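Local coordinates for protein cytochrome c (Rhodothermus marinus, PDB 3CP5) that carries one covalently attached heme c and probably serves in electron transfer, at residues A[12-17]-A[80-85]; A[18-23]-A[72-77]; A[54-59]-A[96-101]. One frame throughout, in Å; residues are numbered along the deposited sequence.

Contact 1 of 3, residues A[12-17]-A[80-85]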
loop_
_atom_site.group_PDB
_atom_site.type_symbol
_atom_site.label_atom_id
_atom_site.label_comp_id
_atom_site.label_asym_id
_atom_site.label_seq_id
_atom_site.Cartn_x
_atom_site.Cartn_y
_atom_site.Cartn_z
ATOM N N ALA A 12 -6.694 -2.488 -12.985
ATOM C CA ALA A 12 -7.869 -1.854 -13.558
ATOM C C ALA A 12 -9.018 -1.814 -12.558
ATOM O O ALA A 12 -9.638 -0.762 -12.378
ATOM C CB ALA A 12 -8.309 -2.507 -14.840
ATOM N N LEU A 13 -9.272 -2.889 -11.851
ATOM C CA LEU A 13 -10.325 -2.910 -10.825
ATOM C C LEU A 13 -10.055 -1.925 -9.699
ATOM O O LEU A 13 -10.899 -1.192 -9.226
ATOM C CB LEU A 13 -10.517 -4.285 -10.219
ATOM C CG LEU A 13 -11.608 -4.379 -9.156
ATOM C CD1 LEU A 13 -12.940 -3.826 -9.697
ATOM C CD2 LEU A 13 -11.786 -5.868 -8.881
ATOM N N ALA A 14 -8.782 -1.900 -9.247
ATOM C CA ALA A 14 -8.428 -0.920 -8.215
ATOM C C ALA A 14 -8.670 0.506 -8.675
ATOM O O ALA A 14 -9.131 1.333 -7.882
ATOM C CB ALA A 14 -6.987 -1.036 -7.801
ATOM N N ALA A 15 -8.360 0.798 -9.922
ATOM C CA ALA A 15 -8.560 2.173 -10.450
ATOM C C ALA A 15 -10.050 2.473 -10.490
ATOM O O ALA A 15 -10.466 3.587 -10.192
ATOM C CB ALA A 15 -7.868 2.321 -11.782
ATOM N N GLU A 16 -10.896 1.504 -10.805
ATOM C CA GLU A 16 -12.328 1.714 -10.826
ATOM C C GLU A 16 -12.874 1.891 -9.408
ATOM O O GLU A 16 -13.762 2.735 -9.242
ATOM C CB GLU A 16 -12.999 0.509 -11.483
ATOM C CG GLU A 16 -12.724 0.491 -12.964
ATOM C CD GLU A 16 -13.314 -0.713 -13.677
ATOM O OE1 GLU A 16 -13.748 -1.646 -12.980
ATOM O OE2 GLU A 16 -13.304 -0.698 -14.910
ATOM N N ILE A 17 -12.361 1.219 -8.396
ATOM C CA ILE A 17 -12.842 1.432 -7.031
ATOM C C ILE A 17 -12.444 2.785 -6.493
ATOM O O ILE A 17 -13.251 3.477 -5.862
ATOM C CB ILE A 17 -12.324 0.299 -6.159
ATOM C CG1 ILE A 17 -12.901 -1.064 -6.554
ATOM C CG2 ILE A 17 -12.516 0.532 -4.673
ATOM C CD1 ILE A 17 -12.081 -2.212 -6.037
ATOM N N ASN A 80 -11.623 0.008 3.331
ATOM C CA ASN A 80 -12.977 -0.544 3.434
ATOM C C ASN A 80 -13.581 -0.773 2.060
ATOM O O ASN A 80 -14.207 -1.802 1.759
ATOM C CB ASN A 80 -13.843 0.366 4.304
ATOM C CG ASN A 80 -13.281 0.628 5.689
ATOM O OD1 ASN A 80 -13.137 1.767 6.169
ATOM N ND2 ASN A 80 -12.955 -0.495 6.366
ATOM N N GLY A 81 -13.409 0.157 1.148
ATOM C CA GLY A 81 -13.892 -0.056 -0.199
ATOM C C GLY A 81 -13.141 -1.158 -0.927
ATOM O O GLY A 81 -13.734 -1.919 -1.675
ATOM N N MET A 82 -11.832 -1.242 -0.686
ATOM C CA MET A 82 -11.058 -2.311 -1.297
ATOM C C MET A 82 -11.469 -3.667 -0.752
ATOM O O MET A 82 -11.553 -4.648 -1.495
ATOM C CB MET A 82 -9.555 -2.025 -1.142
ATOM C CG MET A 82 -9.126 -0.803 -1.942
ATOM S SD MET A 82 -9.193 -0.983 -3.755
ATOM C CE MET A 82 -7.700 -1.938 -4.035
ATOM N N ILE A 83 -11.738 -3.745 0.552
ATOM C CA ILE A 83 -12.162 -5.010 1.129
ATOM C C ILE A 83 -13.534 -5.372 0.596
ATOM O O ILE A 83 -13.810 -6.553 0.359
ATOM C CB ILE A 83 -12.175 -4.918 2.684
ATOM C CG1 ILE A 83 -10.754 -4.898 3.225
ATOM C CG2 ILE A 83 -13.038 -6.005 3.265
ATOM C CD1 ILE A 83 -10.577 -4.415 4.616
ATOM N N GLN A 84 -14.415 -4.413 0.361
ATOM C CA GLN A 84 -15.748 -4.685 -0.136
ATOM C C GLN A 84 -15.766 -5.072 -1.608
ATOM O O GLN A 84 -16.647 -5.893 -2.006
ATOM C CB GLN A 84 -16.605 -3.429 0.037
ATOM C CG GLN A 84 -16.942 -3.069 1.469
ATOM C CD GLN A 84 -17.522 -1.667 1.600
ATOM O OE1 GLN A 84 -17.416 -0.801 0.728
ATOM N NE2 GLN A 84 -18.146 -1.451 2.742
ATOM N N ARG A 85 -14.878 -4.519 -2.392
ATOM C CA ARG A 85 -15.012 -4.671 -3.841
ATOM C C ARG A 85 -13.854 -5.310 -4.568
ATOM O O ARG A 85 -13.987 -5.676 -5.754
ATOM C CB ARG A 85 -15.292 -3.246 -4.392
ATOM C CG ARG A 85 -16.507 -2.568 -3.786
ATOM C CD ARG A 85 -16.895 -1.220 -4.349
ATOM N NE ARG A 85 -16.683 -1.130 -5.784
ATOM C CZ ARG A 85 -16.685 -0.020 -6.512
ATOM N NH1 ARG A 85 -16.916 1.116 -5.873
ATOM N NH2 ARG A 85 -16.476 -0.027 -7.828
#

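Contact 2 of 3, residues A[18-23]-A[72-77]. With HEC (heme c), chain C.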
loop_
_atom_site.group_PDB
_atom_site.type_symbol
_atom_site.label_atom_id
_atom_site.label_comp_id
_atom_site.label_asym_id
_atom_site.label_seq_id
_atom_site.Cartn_x
_atom_site.Cartn_y
_atom_site.Cartn_z
ATOM N N GLY A 18 -11.221 3.254 -6.743
ATOM C CA GLY A 18 -10.786 4.557 -6.296
ATOM C C GLY A 18 -10.416 4.608 -4.839
ATOM O O GLY A 18 -10.479 3.571 -4.144
ATOM N N PRO A 19 -10.049 5.793 -4.327
ATOM C CA PRO A 19 -10.158 7.072 -4.992
ATOM C C PRO A 19 -9.123 7.403 -6.049
ATOM O O PRO A 19 -9.428 8.200 -6.936
ATOM C CB PRO A 19 -9.974 8.069 -3.844
ATOM C CG PRO A 19 -9.180 7.364 -2.796
ATOM C CD PRO A 19 -9.639 5.916 -2.914
ATOM N N VAL A 20 -7.943 6.825 -5.987
ATOM C CA VAL A 20 -6.883 7.121 -6.946
ATOM C C VAL A 20 -7.159 6.390 -8.256
ATOM O O VAL A 20 -7.619 5.234 -8.217
ATOM C CB VAL A 20 -5.512 6.744 -6.332
ATOM C CG1 VAL A 20 -4.399 6.876 -7.368
ATOM C CG2 VAL A 20 -5.224 7.576 -5.103
ATOM N N LYS A 21 -6.892 7.072 -9.368
ATOM C CA LYS A 21 -7.032 6.486 -10.694
ATOM C C LYS A 21 -5.679 6.285 -11.357
ATOM O O LYS A 21 -5.522 5.359 -12.179
ATOM C CB LYS A 21 -7.907 7.393 -11.586
ATOM C CG LYS A 21 -9.357 7.506 -11.139
ATOM C CD LYS A 21 -10.287 8.271 -12.052
ATOM C CE LYS A 21 -11.722 8.322 -11.547
ATOM N NZ LYS A 21 -12.486 7.080 -11.898
ATOM N N GLN A 22 -4.734 7.128 -11.056
ATOM C CA GLN A 22 -3.424 7.129 -11.718
ATOM C C GLN A 22 -2.401 7.703 -10.754
ATOM O O GLN A 22 -2.724 8.467 -9.845
ATOM C CB GLN A 22 -3.472 7.863 -13.081
ATOM C CG GLN A 22 -3.675 9.361 -12.898
ATOM C CD GLN A 22 -4.044 10.040 -14.196
ATOM O OE1 GLN A 22 -4.945 9.611 -14.886
ATOM N NE2 GLN A 22 -3.389 11.070 -14.571
ATOM N N VAL A 23 -1.133 7.349 -10.966
ATOM C CA VAL A 23 -0.039 7.863 -10.180
ATOM C C VAL A 23 1.084 8.357 -11.097
ATOM O O VAL A 23 1.195 7.948 -12.268
ATOM C CB VAL A 23 0.551 6.813 -9.234
ATOM C CG1 VAL A 23 -0.501 6.343 -8.247
ATOM C CG2 VAL A 23 1.140 5.673 -10.024
ATOM N N ILE A 72 -2.080 -0.326 -4.455
ATOM C CA ILE A 72 -1.476 -0.075 -3.161
ATOM C C ILE A 72 -1.956 1.248 -2.573
ATOM O O ILE A 72 -2.248 1.315 -1.385
ATOM C CB ILE A 72 0.048 -0.099 -3.310
ATOM C CG1 ILE A 72 0.555 -1.499 -3.703
ATOM C CG2 ILE A 72 0.761 0.368 -2.042
ATOM C CD1 ILE A 72 1.988 -1.507 -4.227
ATOM N N MET A 73 -2.064 2.318 -3.374
ATOM C CA MET A 73 -2.586 3.603 -2.901
ATOM C C MET A 73 -4.001 3.473 -2.382
ATOM O O MET A 73 -4.338 4.021 -1.323
ATOM C CB MET A 73 -2.565 4.644 -4.043
ATOM C CG MET A 73 -1.166 4.993 -4.519
ATOM S SD MET A 73 -0.394 6.149 -3.368
ATOM C CE MET A 73 -1.303 7.638 -3.739
ATOM N N ASN A 74 -4.865 2.734 -3.090
ATOM C CA ASN A 74 -6.274 2.668 -2.655
ATOM C C ASN A 74 -6.506 1.757 -1.460
ATOM O O ASN A 74 -7.449 1.954 -0.705
ATOM C CB ASN A 74 -7.132 2.289 -3.868
ATOM C CG ASN A 74 -7.285 3.459 -4.812
ATOM O OD1 ASN A 74 -7.063 4.620 -4.463
ATOM N ND2 ASN A 74 -7.653 3.228 -6.041
ATOM N N VAL A 75 -5.658 0.748 -1.248
ATOM C CA VAL A 75 -5.693 -0.021 0.009
ATOM C C VAL A 75 -5.397 0.915 1.178
ATOM O O VAL A 75 -6.081 0.873 2.204
ATOM C CB VAL A 75 -4.714 -1.214 -0.027
ATOM C CG1 VAL A 75 -4.559 -1.792 1.366
ATOM C CG2 VAL A 75 -5.186 -2.309 -0.985
ATOM N N MET A 76 -4.382 1.800 1.055
ATOM C CA MET A 76 -4.078 2.764 2.102
ATOM C C MET A 76 -5.170 3.797 2.350
ATOM O O MET A 76 -5.494 4.121 3.517
ATOM C CB MET A 76 -2.748 3.514 1.780
ATOM C CG MET A 76 -1.491 2.686 1.956
ATOM S SD MET A 76 -0.065 3.819 1.800
ATOM C CE MET A 76 0.491 3.501 0.133
ATOM N N LEU A 77 -5.725 4.344 1.270
ATOM C CA LEU A 77 -6.651 5.450 1.340
ATOM C C LEU A 77 -8.115 5.045 1.556
ATOM O O LEU A 77 -8.869 5.868 2.107
ATOM C CB LEU A 77 -6.539 6.312 0.093
ATOM C CG LEU A 77 -5.190 6.998 -0.032
ATOM C CD1 LEU A 77 -4.993 7.542 -1.460
ATOM C CD2 LEU A 77 -5.070 8.143 0.938
HETATM FE FE HEC C . -2.285 -3.064 5.779
HETATM C CHA HEC C . -3.238 -5.653 3.761
HETATM C CHB HEC C . -0.524 -1.676 3.212
HETATM C CHC HEC C . -1.647 -0.321 7.740
HETATM C CHD HEC C . -3.527 -4.701 8.470
HETATM N NA HEC C . -1.937 -3.582 3.893
HETATM C C1A HEC C . -2.456 -4.666 3.181
HETATM C C2A HEC C . -2.074 -4.552 1.794
HETATM C C3A HEC C . -1.298 -3.469 1.647
HETATM C C4A HEC C . -1.240 -2.846 2.962
HETATM C CMA HEC C . -0.610 -2.943 0.368
HETATM C CAA HEC C . -2.334 -5.599 0.685
HETATM C CBA HEC C . -1.201 -6.617 0.539
HETATM C CGA HEC C . -1.336 -7.493 -0.683
HETATM O O1A HEC C . -0.585 -8.521 -0.750
HETATM O O2A HEC C . -2.129 -7.149 -1.599
HETATM N NB HEC C . -1.248 -1.368 5.570
HETATM C C1B HEC C . -0.483 -1.047 4.465
HETATM C C2B HEC C . 0.165 0.218 4.692
HETATM C C3B HEC C . -0.194 0.673 5.927
HETATM C C4B HEC C . -1.084 -0.334 6.470
HETATM C CMB HEC C . 1.118 0.864 3.656
HETATM C CAB HEC C . 0.100 2.048 6.559
HETATM C CBB HEC C . -0.345 3.147 5.789
HETATM N NC HEC C . -2.600 -2.576 7.690
HETATM C C1C HEC C . -2.308 -1.378 8.341
HETATM C C2C HEC C . -2.695 -1.444 9.736
HETATM C C3C HEC C . -3.217 -2.661 9.956
HETATM C C4C HEC C . -3.107 -3.386 8.711
HETATM C CMC HEC C . -2.298 -0.375 10.746
HETATM C CAC HEC C . -3.565 -3.339 11.315
HETATM C CBC HEC C . -4.545 -2.628 12.061
HETATM N ND HEC C . -3.207 -4.818 6.036
HETATM C C1D HEC C . -3.634 -5.333 7.254
HETATM C C2D HEC C . -4.222 -6.656 7.034
HETATM C C3D HEC C . -4.235 -6.855 5.711
HETATM C C4D HEC C . -3.526 -5.745 5.105
HETATM C CMD HEC C . -4.801 -7.485 8.213
HETATM C CAD HEC C . -4.854 -8.007 4.898
HETATM C CBD HEC C . -6.284 -7.617 4.450
HETATM C CGD HEC C . -7.153 -7.408 5.670
HETATM O O1D HEC C . -7.665 -6.270 5.875
HETATM O O2D HEC C . -7.283 -8.440 6.432
#

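Contact 3 of 3, residues A[54-59]-A[96-101]. With HEC (heme c), chain C.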
loop_
_atom_site.group_PDB
_atom_site.type_symbol
_atom_site.label_atom_id
_atom_site.label_comp_id
_atom_site.label_asym_id
_atom_site.label_seq_id
_atom_site.Cartn_x
_atom_site.Cartn_y
_atom_site.Cartn_z
ATOM N N ARG A 54 5.192 -12.282 7.778
ATOM C CA ARG A 54 3.818 -12.040 8.178
ATOM C C ARG A 54 3.793 -11.554 9.616
ATOM O O ARG A 54 4.643 -11.918 10.444
ATOM C CB ARG A 54 2.980 -13.319 8.126
ATOM C CG ARG A 54 3.034 -14.023 6.819
ATOM C CD ARG A 54 2.066 -15.195 6.711
ATOM N NE ARG A 54 1.609 -15.155 5.320
ATOM C CZ ARG A 54 1.733 -16.032 4.352
ATOM N NH1 ARG A 54 2.340 -17.194 4.543
ATOM N NH2 ARG A 54 1.225 -15.752 3.146
ATOM N N PHE A 55 2.806 -10.732 9.908
ATOM C CA PHE A 55 2.549 -10.257 11.262
ATOM C C PHE A 55 1.040 -10.174 11.493
ATOM O O PHE A 55 0.371 -11.183 11.340
ATOM C CB PHE A 55 3.291 -8.919 11.459
ATOM C CG PHE A 55 3.386 -8.449 12.887
ATOM C CD1 PHE A 55 3.961 -9.304 13.856
ATOM C CD2 PHE A 55 2.943 -7.228 13.314
ATOM C CE1 PHE A 55 4.042 -8.920 15.185
ATOM C CE2 PHE A 55 2.994 -6.883 14.662
ATOM C CZ PHE A 55 3.532 -7.713 15.587
ATOM N N ILE A 56 0.453 -9.046 11.797
ATOM C CA ILE A 56 -1.006 -8.940 11.816
ATOM C C ILE A 56 -1.517 -8.934 10.399
ATOM O O ILE A 56 -2.534 -9.552 10.106
ATOM C CB ILE A 56 -1.466 -7.721 12.632
ATOM C CG1 ILE A 56 -1.105 -7.898 14.111
ATOM C CG2 ILE A 56 -2.947 -7.425 12.413
ATOM C CD1 ILE A 56 -1.187 -6.666 14.978
ATOM N N GLY A 57 -0.779 -8.277 9.520
ATOM C CA GLY A 57 -1.061 -8.329 8.089
ATOM C C GLY A 57 0.099 -8.941 7.326
ATOM O O GLY A 57 1.134 -9.317 7.914
ATOM N N PRO A 58 -0.018 -9.040 6.007
ATOM C CA PRO A 58 1.055 -9.647 5.198
ATOM C C PRO A 58 2.357 -8.870 5.147
ATOM O O PRO A 58 2.400 -7.663 5.377
ATOM C CB PRO A 58 0.432 -9.716 3.804
ATOM C CG PRO A 58 -0.701 -8.760 3.798
ATOM C CD PRO A 58 -1.189 -8.678 5.225
ATOM N N ALA A 59 3.462 -9.548 4.827
ATOM C CA ALA A 59 4.739 -8.924 4.577
ATOM C C ALA A 59 4.651 -7.998 3.394
ATOM O O ALA A 59 4.013 -8.292 2.379
ATOM C CB ALA A 59 5.783 -10.014 4.272
ATOM N N TYR A 96 -6.321 -13.450 6.985
ATOM C CA TYR A 96 -5.720 -12.759 8.102
ATOM C C TYR A 96 -6.687 -12.486 9.212
ATOM O O TYR A 96 -6.255 -12.318 10.360
ATOM C CB TYR A 96 -5.054 -11.453 7.630
ATOM C CG TYR A 96 -3.718 -11.808 6.998
ATOM C CD1 TYR A 96 -2.548 -11.914 7.724
ATOM C CD2 TYR A 96 -3.615 -12.079 5.644
ATOM C CE1 TYR A 96 -1.347 -12.248 7.124
ATOM C CE2 TYR A 96 -2.397 -12.419 5.051
ATOM C CZ TYR A 96 -1.239 -12.506 5.787
ATOM O OH TYR A 96 -0.031 -12.852 5.236
ATOM N N GLY A 97 -7.959 -12.415 8.896
ATOM C CA GLY A 97 -9.025 -12.313 9.895
ATOM C C GLY A 97 -9.343 -10.908 10.328
ATOM O O GLY A 97 -10.451 -10.356 10.269
ATOM N N THR A 98 -8.355 -10.198 10.810
ATOM C CA THR A 98 -8.596 -8.788 11.136
ATOM C C THR A 98 -8.638 -7.924 9.879
ATOM O O THR A 98 -8.208 -8.326 8.795
ATOM C CB THR A 98 -7.495 -8.358 12.099
ATOM O OG1 THR A 98 -6.266 -8.400 11.401
ATOM C CG2 THR A 98 -7.495 -9.307 13.284
ATOM N N MET A 99 -9.161 -6.689 10.043
ATOM C CA MET A 99 -9.314 -5.789 8.905
ATOM C C MET A 99 -8.447 -4.546 9.068
ATOM O O MET A 99 -8.246 -3.980 10.133
ATOM C CB MET A 99 -10.785 -5.420 8.704
ATOM C CG MET A 99 -11.746 -6.591 8.450
ATOM S SD MET A 99 -13.340 -6.038 7.891
ATOM C CE MET A 99 -13.844 -4.894 9.178
ATOM N N MET A 100 -7.939 -4.113 7.934
ATOM C CA MET A 100 -7.309 -2.818 7.791
ATOM C C MET A 100 -8.387 -1.751 7.797
ATOM O O MET A 100 -9.412 -2.007 7.138
ATOM C CB MET A 100 -6.522 -2.828 6.501
ATOM C CG MET A 100 -5.441 -1.848 6.438
ATOM S SD MET A 100 -4.308 -2.142 5.065
ATOM C CE MET A 100 -3.979 -0.362 4.808
ATOM N N THR A 101 -8.264 -0.636 8.476
ATOM C CA THR A 101 -9.346 0.357 8.514
ATOM C C THR A 101 -8.820 1.752 8.222
ATOM O O THR A 101 -7.613 1.958 8.212
ATOM C CB THR A 101 -10.096 0.451 9.849
ATOM O OG1 THR A 101 -9.154 0.723 10.892
ATOM C CG2 THR A 101 -10.808 -0.871 10.140
HETATM FE FE HEC C . -2.285 -3.064 5.779
HETATM C CHA HEC C . -3.238 -5.653 3.761
HETATM C CHB HEC C . -0.524 -1.676 3.212
HETATM C CHC HEC C . -1.647 -0.321 7.740
HETATM C CHD HEC C . -3.527 -4.701 8.470
HETATM N NA HEC C . -1.937 -3.582 3.893
HETATM C C1A HEC C . -2.456 -4.666 3.181
HETATM C C2A HEC C . -2.074 -4.552 1.794
HETATM C C3A HEC C . -1.298 -3.469 1.647
HETATM C C4A HEC C . -1.240 -2.846 2.962
HETATM C CMA HEC C . -0.610 -2.943 0.368
HETATM C CAA HEC C . -2.334 -5.599 0.685
HETATM C CBA HEC C . -1.201 -6.617 0.539
HETATM C CGA HEC C . -1.336 -7.493 -0.683
HETATM O O1A HEC C . -0.585 -8.521 -0.750
HETATM O O2A HEC C . -2.129 -7.149 -1.599
HETATM N NB HEC C . -1.248 -1.368 5.570
HETATM C C1B HEC C . -0.483 -1.047 4.465
HETATM C C2B HEC C . 0.165 0.218 4.692
HETATM C C3B HEC C . -0.194 0.673 5.927
HETATM C C4B HEC C . -1.084 -0.334 6.470
HETATM C CMB HEC C . 1.118 0.864 3.656
HETATM C CAB HEC C . 0.100 2.048 6.559
HETATM C CBB HEC C . -0.345 3.147 5.789
HETATM N NC HEC C . -2.600 -2.576 7.690
HETATM C C1C HEC C . -2.308 -1.378 8.341
HETATM C C2C HEC C . -2.695 -1.444 9.736
HETATM C C3C HEC C . -3.217 -2.661 9.956
HETATM C C4C HEC C . -3.107 -3.386 8.711
HETATM C CMC HEC C . -2.298 -0.375 10.746
HETATM C CAC HEC C . -3.565 -3.339 11.315
HETATM C CBC HEC C . -4.545 -2.628 12.061
HETATM N ND HEC C . -3.207 -4.818 6.036
HETATM C C1D HEC C . -3.634 -5.333 7.254
HETATM C C2D HEC C . -4.222 -6.656 7.034
HETATM C C3D HEC C . -4.235 -6.855 5.711
HETATM C C4D HEC C . -3.526 -5.745 5.105
HETATM C CMD HEC C . -4.801 -7.485 8.213
HETATM C CAD HEC C . -4.854 -8.007 4.898
HETATM C CBD HEC C . -6.284 -7.617 4.450
HETATM C CGD HEC C . -7.153 -7.408 5.670
HETATM O O1D HEC C . -7.665 -6.270 5.875
HETATM O O2D HEC C . -7.283 -8.440 6.432
HETATM O O HOH W 1 -4.536 -10.479 11.589
#

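Contact 1 of 3, residues A[12-17]-A[80-85]
Ile17 overlaps both the folded end of Met82 and the aliphatic stem of Arg85, filling the angle where helix 10-17 passes helix 79-85. Its CG2 branch lies 3.8 Å from Met82 SD, and its CD1 is equally far, 3.8 Å, from Arg85 CB. With CG1 anti to the carbonyl carbon (chi1 -65°), CG2 points to the sulfur and CG1 runs past Arg85, while CD1 reaches both Arg85 and the sulfur. Met82 bends at both later torsions, bringing CE to 3.9 Å from Ala14 CB. In the arginine conformer described here, one of two deposited, Ile17 CG1 also lies over one guanidinium face, off toward its rim. The segments, whose axes approach to 10.5 Å at 127°, are a worked case of two short helices packed together largely by apolar contacts, without a hydrogen bond between them. Gly81 presents backbone to Ile17, its O near CG2, with the CA atoms of Gly81 and Ile17 7.1 Å apart. Putting an alanine in place of Ile17 removes both branches and is likely to leave a gap between Met82 SD and Arg85 CB. Helix 69-77 packs against the same pair of helices through Tyr71, which touches both Ala14 and Met82, while helix 87-96 meets Met82 through Met89 and Leu13 through Pro87.

Contact 2 of 3, residues A[18-23]-A[72-77]
Asn74 and Val20 are joined by two hydrogen bonds from one side-chain amide, which bind the loop after helix 10-17 to helix 69-77 of the cytochrome c fold. The side chain of Asn74 meets both backbone polar groups of Val20, much as a neighbouring peptide would. Val20 N donates to Asn74 OD1 over 2.8 Å at an angle of 157°, and Asn74 ND2 donates to Val20 O over 3.0 Å at 166°. Each donor lies in the carbonyl plane of its acceptor and uses a lone pair there; together the bonds fix the rotation of the amide and which end carries the oxygen. With CG anti to the carbonyl carbon (chi1 -75°), Asn74 carries its amide out to the loop. Asn74 ND2 also bonds Ala14 O, so the buried amide ties the loop and the end of helix 10-17 to the same side chain. Gly18 O is satisfied by Asn78 ND2. Pro19 has no N-H to give; it follows a cis peptide bond, and its CD rests 3.3 Å from Asn74 OD1.

The turn starts at Gly18, which leaves the helical conformation with positive phi. Helix 69-77 serves two sides: Asn74 and Leu77 meet the loop, while Val75 CG1 packs 3.7 Å from heme C3A and Met76 CG 3.6 Å from heme CMB. Beside the polar pairing, apolar closure comes from Val20 CG2, which lies 3.7 Å from Leu77 CD1.

Contact 3 of 3, residues A[54-59]-A[96-101]
Tyr96 meets Arg54 and Pro58 in two different ways, by its hydroxyl and by its ring. The polar link is a hydrogen bond from Arg54 NE to Tyr96 OH, 2.8 Å and 159°; the hydroxyl oxygen approaches almost within the plane of the guanidinium, 9° out of it. The apolar one is a CH-pi contact: Pro58 CD stands 3.9 Å from the ring centroid of Tyr96, only 12° off the normal. Pro58 CD also lies 3.6 Å from heme C3D, so the proline is wedged between ring and porphyrin.

A water joins the backbones. It donates to Ile56 O and to Tyr96 O and accepts from Thr98 OG1, which sits between the backbone N and the carbonyl carbon (chi1 66°) and so faces the water. Gly57 permits the close fit to the heme, since a CB there would clash with C1D.

Coordination completes the account: Met100 SD binds heme FE at 2.3 Å. Met100 N donates to heme O1D over 3.0 Å. The other axial ligand is His49, whose ND1 is hydrogen-bonded to Pro58 O. The two loops therefore reach both axial ligands, one supplying the sulfur and the other a carbonyl that would be expected to polarise the imidazole and fix its rotation.

The three contacts, all partly buried, illustrate how a small all-helical protein changes its chemistry with place. Contact 1 lies furthest from the centre of the chain and joins two helices by side-chain packing, without a hydrogen bond. Contact 2, the most central, sets a loop against a helix and spends hydrogen bonds on a buried amide. Those two share a side of the molecule: the same asparagine amide reaches both, and their helices 69-77 and 79-85 are consecutive. Contact 3, on the opposite side of the centre from contact 2, joins two loops by a hydrogen bond, a CH-pi contact and a bridging water, with Met100 of one of them also ligating the iron. Contacts 2 and 3 both touch the heme.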